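Local coordinates for putative Acetyltransferase from the GNAT family (Novosphingobium aromaticivorans DSM 12444, PDB 3EC4), which probably transfers acyl groups, most likely acetyl from acetyl-CoA, to an acceptor that is not known, at residues V163-E168 and G173-L178; S27-R32 and P45-G50. All blocks are in the same frame, centred on the assembly; numbering follows the deposited sequence. Where two conformers were deposited one is given.

Overall arrangement
Contact 1 and contact 2 lie on opposite sides of the chain's centre. Their centres are about 37 Å apart and they share no elements. Contact 1 joins the end of strand 157-165, in the large mixed sheet, to the start of helix 174-188. It is partly buried, and Leu174 is its buried member. Contact 2 is a surface contact near the start of the chain, between a short two-stranded sheet and the loop that follows it. Both bury little area, and neither has a direct hydrogen bond between its segments. Contact 1 combines a methyl contact with a water bridge to a helix amide. Contact 2 packs methyl groups against a backbone carbonyl and an asparagine.

Contact 1: V163-E168 and G173-L178; sequences VCTWPE and GLAARL
Val163 meets Ala175 where strand 157-165 faces helix 174-188, in the beta-alpha-beta unit of the GNAT fold that continues into strand 192-198. The loop from Arg170 into the helix fits the GNAT Q/R-x-x-G-x-G/A signature, whose backbone amides bind the pyrophosphate of acetyl-CoA in relatives; the same role is probable here. Arg170 NH2 bonds to Thr165 O. The CG1 methyl of Val163 lies 3.8 Å from CB of Ala175. CG1 is placed anti to the backbone N (chi1 -179°), and this branch is the one that reaches the helix. Val163 also touches Ala147 of the neighbouring strand 142-149.

Thr165 makes the second link. Its CB points toward the helix and splits there into two branches. CG2 makes a looser contact, 4.4 Å from CD1 of Leu174. OG1 is too far from the backbone N of Ala175 for a direct bond, so a water fills the step. That water lies 2.9 Å from OG1 of Thr165 and accepts the N-H of Ala175. This amide is in the first turn of the helix, two residues after the N-cap Gly173. The water-to-amide bond measures 3.0 Å from the water oxygen to Ala175 N.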
loop_
_atom_site.group_PDB
_atom_site.type_symbol
_atom_site.label_atom_id
_atom_site.label_comp_id
_atom_site.label_asym_id
_atom_site.label_seq_id
_atom_site.Cartn_x
_atom_site.Cartn_y
_atom_site.Cartn_z
ATOM N N VAL A 163 7.540 2.489 -0.831
ATOM C CA VAL A 163 8.685 3.390 -0.607
ATOM C C VAL A 163 9.848 2.552 -0.073
ATOM O O VAL A 163 9.814 2.070 1.058
ATOM C CB VAL A 163 8.375 4.505 0.406
ATOM C CG1 VAL A 163 9.593 5.409 0.555
ATOM C CG2 VAL A 163 7.110 5.326 -0.043
ATOM N N CYS A 164 10.896 2.385 -0.856
ATOM C CA CYS A 164 12.007 1.607 -0.346
ATOM C C CYS A 164 13.281 1.974 -1.036
ATOM O O CYS A 164 13.274 2.350 -2.220
ATOM C CB CYS A 164 11.727 0.147 -0.557
ATOM S SG CYS A 164 11.521 -0.177 -2.296
ATOM N N THR A 165 14.366 1.781 -0.290
ATOM C CA THR A 165 15.690 2.270 -0.628
ATOM C C THR A 165 16.655 1.144 -0.284
ATOM O O THR A 165 16.517 0.536 0.788
ATOM C CB THR A 165 16.076 3.541 0.203
ATOM O OG1 THR A 165 15.076 4.573 0.036
ATOM C CG2 THR A 165 17.435 4.080 -0.211
ATOM N N TRP A 166 17.589 0.824 -1.183
ATOM C CA TRP A 166 18.635 -0.168 -0.836
ATOM C C TRP A 166 19.370 0.403 0.378
ATOM O O TRP A 166 19.608 1.594 0.450
ATOM C CB TRP A 166 19.673 -0.341 -1.957
ATOM C CG TRP A 166 19.152 -1.040 -3.170
ATOM C CD1 TRP A 166 18.821 -0.464 -4.388
ATOM C CD2 TRP A 166 18.864 -2.425 -3.297
ATOM N NE1 TRP A 166 18.330 -1.427 -5.240
ATOM C CE2 TRP A 166 18.376 -2.638 -4.608
ATOM C CE3 TRP A 166 18.957 -3.511 -2.430
ATOM C CZ2 TRP A 166 18.005 -3.897 -5.064
ATOM C CZ3 TRP A 166 18.586 -4.750 -2.884
ATOM C CH2 TRP A 166 18.143 -4.938 -4.194
ATOM N N PRO A 167 19.773 -0.466 1.315
ATOM C CA PRO A 167 20.545 -0.040 2.484
ATOM C C PRO A 167 21.731 0.824 2.157
ATOM O O PRO A 167 21.931 1.854 2.840
ATOM C CB PRO A 167 20.978 -1.353 3.111
ATOM C CG PRO A 167 19.936 -2.300 2.753
ATOM C CD PRO A 167 19.496 -1.902 1.344
ATOM N N GLU A 168 22.480 0.489 1.106
ATOM C CA GLU A 168 23.651 1.258 0.741
ATOM C C GLU A 168 23.369 2.694 0.265
ATOM O O GLU A 168 24.309 3.513 0.196
ATOM C CB GLU A 168 24.521 0.518 -0.288
ATOM C CG GLU A 168 23.832 0.164 -1.583
ATOM C CD GLU A 168 23.211 -1.214 -1.608
ATOM O OE1 GLU A 168 22.635 -1.658 -0.570
ATOM O OE2 GLU A 168 23.230 -1.828 -2.709
ATOM N N GLY A 173 18.200 11.073 1.966
ATOM C CA GLY A 173 16.973 11.830 1.680
ATOM C C GLY A 173 16.171 11.358 0.484
ATOM O O GLY A 173 15.291 12.069 -0.027
ATOM N N LEU A 174 16.426 10.144 0.036
ATOM C CA LEU A 174 15.763 9.684 -1.208
ATOM C C LEU A 174 14.289 9.454 -1.014
ATOM O O LEU A 174 13.467 9.876 -1.875
ATOM C CB LEU A 174 16.434 8.458 -1.781
ATOM C CG LEU A 174 17.903 8.694 -2.130
ATOM C CD1 LEU A 174 18.517 7.447 -2.775
ATOM C CD2 LEU A 174 18.081 9.945 -2.973
ATOM N N ALA A 175 13.942 8.786 0.084
ATOM C CA ALA A 175 12.537 8.473 0.388
ATOM C C ALA A 175 11.656 9.715 0.417
ATOM O O ALA A 175 10.602 9.731 -0.218
ATOM C CB ALA A 175 12.409 7.704 1.716
ATOM N N ALA A 176 12.107 10.763 1.099
ATOM C CA ALA A 176 11.378 12.007 1.183
ATOM C C ALA A 176 11.145 12.605 -0.200
ATOM O O ALA A 176 10.013 12.938 -0.560
ATOM C CB ALA A 176 12.111 12.994 2.058
ATOM N N ARG A 177 12.203 12.656 -1.004
ATOM C CA ARG A 177 12.089 13.199 -2.350
ATOM C C ARG A 177 11.132 12.404 -3.241
ATOM O O ARG A 177 10.344 12.983 -3.976
ATOM C CB ARG A 177 13.450 13.343 -2.990
ATOM C CG ARG A 177 14.309 14.423 -2.340
ATOM C CD ARG A 177 15.733 14.233 -2.721
ATOM N NE ARG A 177 15.904 14.351 -4.165
ATOM C CZ ARG A 177 16.987 13.950 -4.812
ATOM N NH1 ARG A 177 18.040 13.456 -4.159
ATOM N NH2 ARG A 177 17.026 14.064 -6.120
ATOM N N LEU A 178 11.153 11.082 -3.127
ATOM C CA LEU A 178 10.225 10.220 -3.874
ATOM C C LEU A 178 8.764 10.392 -3.431
ATOM O O LEU A 178 7.859 10.468 -4.281
ATOM C CB LEU A 178 10.666 8.764 -3.738
ATOM C CG LEU A 178 11.911 8.478 -4.619
ATOM C CD1 LEU A 178 12.707 7.254 -4.203
ATOM C CD2 LEU A 178 11.467 8.341 -6.125
HETATM O O HOH W 1 15.792 6.900 1.563
#

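Contact 2: S27-R32 and P45-G50; sequences SGNLRR and PGAEAG
Leu30 and Asn29 pack against Gly50 and Ala47, bringing the loop 45-50 back against the start of strand 30-32 and the turn before it, in a two-stranded antiparallel sheet, 30-32 with 41-43. Leu30 touches with its two methyls. CD1 comes to 3.0 Å from the carbonyl O of Gly50, a very close approach whose exact value is best read with caution. CD2 lies beside the same peptide, 3.8 Å from C of Gly50. The torsion chi1 of -66° sets CG beside the backbone N, and from there the fork reaches the loop. Next to this, CB of Asn29 rests 3.7 Å from CB of Ala47. The amide nitrogen ND2 of Asn29 borders the same methyl.

With an alanine at Leu30, CG and both methyls would go, and the Gly50 carbonyl would probably be left without its packing partner.

The second shell fixes the backbone on each side. A type II' turn from Ser27 to Leu30 leads into the strand, closed by Leu30 N to Ser27 O. Asn29 is bonded through its backbone to Ala44. In the loop, Gly50 N bonds to Ala47 O at 3.1 Å, tying together the two residues that receive the contact. Ser53 OG also bonds to Gly50 O. Farther out, the carboxylate of Glu48 turns back on its own loop: its OE2 accepts Gly46 N on the syn side, 33° out of the carboxylate plane, at 3.1 Å.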
loop_
_atom_site.group_PDB
_atom_site.type_symbol
_atom_site.label_atom_id
_atom_site.label_comp_id
_atom_site.label_asym_id
_atom_site.label_seq_id
_atom_site.Cartn_x
_atom_site.Cartn_y
_atom_site.Cartn_z
ATOM N N SER A 27 -16.340 -12.286 -5.768
ATOM C CA SER A 27 -17.710 -11.950 -6.123
ATOM C C SER A 27 -18.510 -11.878 -4.854
ATOM O O SER A 27 -18.082 -12.382 -3.828
ATOM C CB SER A 27 -18.314 -13.019 -7.044
ATOM O OG SER A 27 -18.220 -14.298 -6.423
ATOM N N GLY A 28 -19.668 -11.237 -4.953
ATOM C CA GLY A 28 -20.655 -11.254 -3.894
ATOM C C GLY A 28 -20.190 -10.462 -2.704
ATOM O O GLY A 28 -19.807 -9.292 -2.830
ATOM N N ASN A 29 -20.187 -11.101 -1.539
ATOM C CA ASN A 29 -19.793 -10.414 -0.325
ATOM C C ASN A 29 -18.321 -10.563 0.023
ATOM O O ASN A 29 -17.908 -10.236 1.144
ATOM C CB ASN A 29 -20.632 -10.907 0.878
ATOM C CG ASN A 29 -21.939 -10.152 1.011
ATOM O OD1 ASN A 29 -22.108 -9.066 0.419
ATOM N ND2 ASN A 29 -22.852 -10.704 1.799
ATOM N N LEU A 30 -17.533 -11.022 -0.942
ATOM C CA LEU A 30 -16.084 -11.062 -0.778
ATOM C C LEU A 30 -15.453 -10.240 -1.862
ATOM O O LEU A 30 -15.924 -10.228 -3.002
ATOM C CB LEU A 30 -15.560 -12.520 -0.838
ATOM C CG LEU A 30 -16.030 -13.418 0.325
ATOM C CD1 LEU A 30 -15.590 -14.878 0.120
ATOM C CD2 LEU A 30 -15.604 -12.926 1.707
ATOM N N ARG A 31 -14.406 -9.533 -1.489
ATOM C CA ARG A 31 -13.569 -8.822 -2.451
ATOM C C ARG A 31 -12.134 -9.240 -2.259
ATOM O O ARG A 31 -11.619 -9.262 -1.131
ATOM C CB ARG A 31 -13.716 -7.295 -2.330
ATOM C CG ARG A 31 -15.140 -6.859 -2.654
ATOM C CD ARG A 31 -15.411 -5.389 -2.458
ATOM N NE ARG A 31 -16.865 -5.161 -2.600
ATOM C CZ ARG A 31 -17.488 -4.033 -2.283
ATOM N NH1 ARG A 31 -16.807 -2.981 -1.817
ATOM N NH2 ARG A 31 -18.808 -3.948 -2.451
ATOM N N ARG A 32 -11.487 -9.578 -3.374
ATOM C CA ARG A 32 -10.100 -10.068 -3.360
ATOM C C ARG A 32 -9.308 -9.400 -4.446
ATOM O O ARG A 32 -9.716 -9.389 -5.595
ATOM C CB ARG A 32 -10.117 -11.587 -3.557
ATOM C CG ARG A 32 -8.762 -12.267 -3.824
ATOM C CD ARG A 32 -7.930 -12.235 -2.578
ATOM N NE ARG A 32 -6.714 -13.093 -2.535
ATOM C CZ ARG A 32 -5.470 -12.671 -2.820
ATOM N NH1 ARG A 32 -5.224 -11.431 -3.284
ATOM N NH2 ARG A 32 -4.449 -13.506 -2.659
ATOM N N PRO A 45 -19.586 -6.798 6.062
ATOM C CA PRO A 45 -19.910 -7.047 7.467
ATOM C C PRO A 45 -20.847 -8.250 7.596
ATOM O O PRO A 45 -21.796 -8.379 6.840
ATOM C CB PRO A 45 -20.621 -5.765 7.898
ATOM C CG PRO A 45 -20.211 -4.731 6.939
ATOM C CD PRO A 45 -19.991 -5.455 5.628
ATOM N N GLY A 46 -20.551 -9.155 8.516
ATOM C CA GLY A 46 -21.333 -10.372 8.696
ATOM C C GLY A 46 -20.923 -11.564 7.845
ATOM O O GLY A 46 -21.274 -12.695 8.172
ATOM N N ALA A 47 -20.165 -11.323 6.780
ATOM C CA ALA A 47 -19.807 -12.350 5.802
ATOM C C ALA A 47 -18.352 -12.871 5.910
ATOM O O ALA A 47 -17.831 -13.502 4.988
ATOM C CB ALA A 47 -20.055 -11.784 4.423
ATOM N N GLU A 48 -17.732 -12.617 7.052
ATOM C CA GLU A 48 -16.320 -12.964 7.324
ATOM C C GLU A 48 -16.029 -14.466 7.225
ATOM O O GLU A 48 -14.925 -14.858 6.841
ATOM C CB GLU A 48 -15.900 -12.426 8.711
ATOM C CG GLU A 48 -16.008 -10.894 8.860
ATOM C CD GLU A 48 -17.376 -10.402 9.313
ATOM O OE1 GLU A 48 -18.270 -11.241 9.623
ATOM O OE2 GLU A 48 -17.561 -9.154 9.338
ATOM N N ALA A 49 -17.024 -15.325 7.452
ATOM C CA ALA A 49 -16.797 -16.773 7.303
ATOM C C ALA A 49 -16.288 -17.116 5.910
ATOM O O ALA A 49 -15.476 -18.036 5.731
ATOM C CB ALA A 49 -18.087 -17.589 7.623
ATOM N N GLY A 50 -16.739 -16.358 4.915
ATOM C CA GLY A 50 -16.327 -16.576 3.534
ATOM C C GLY A 50 -14.861 -16.327 3.231
ATOM O O GLY A 50 -14.380 -16.711 2.172
#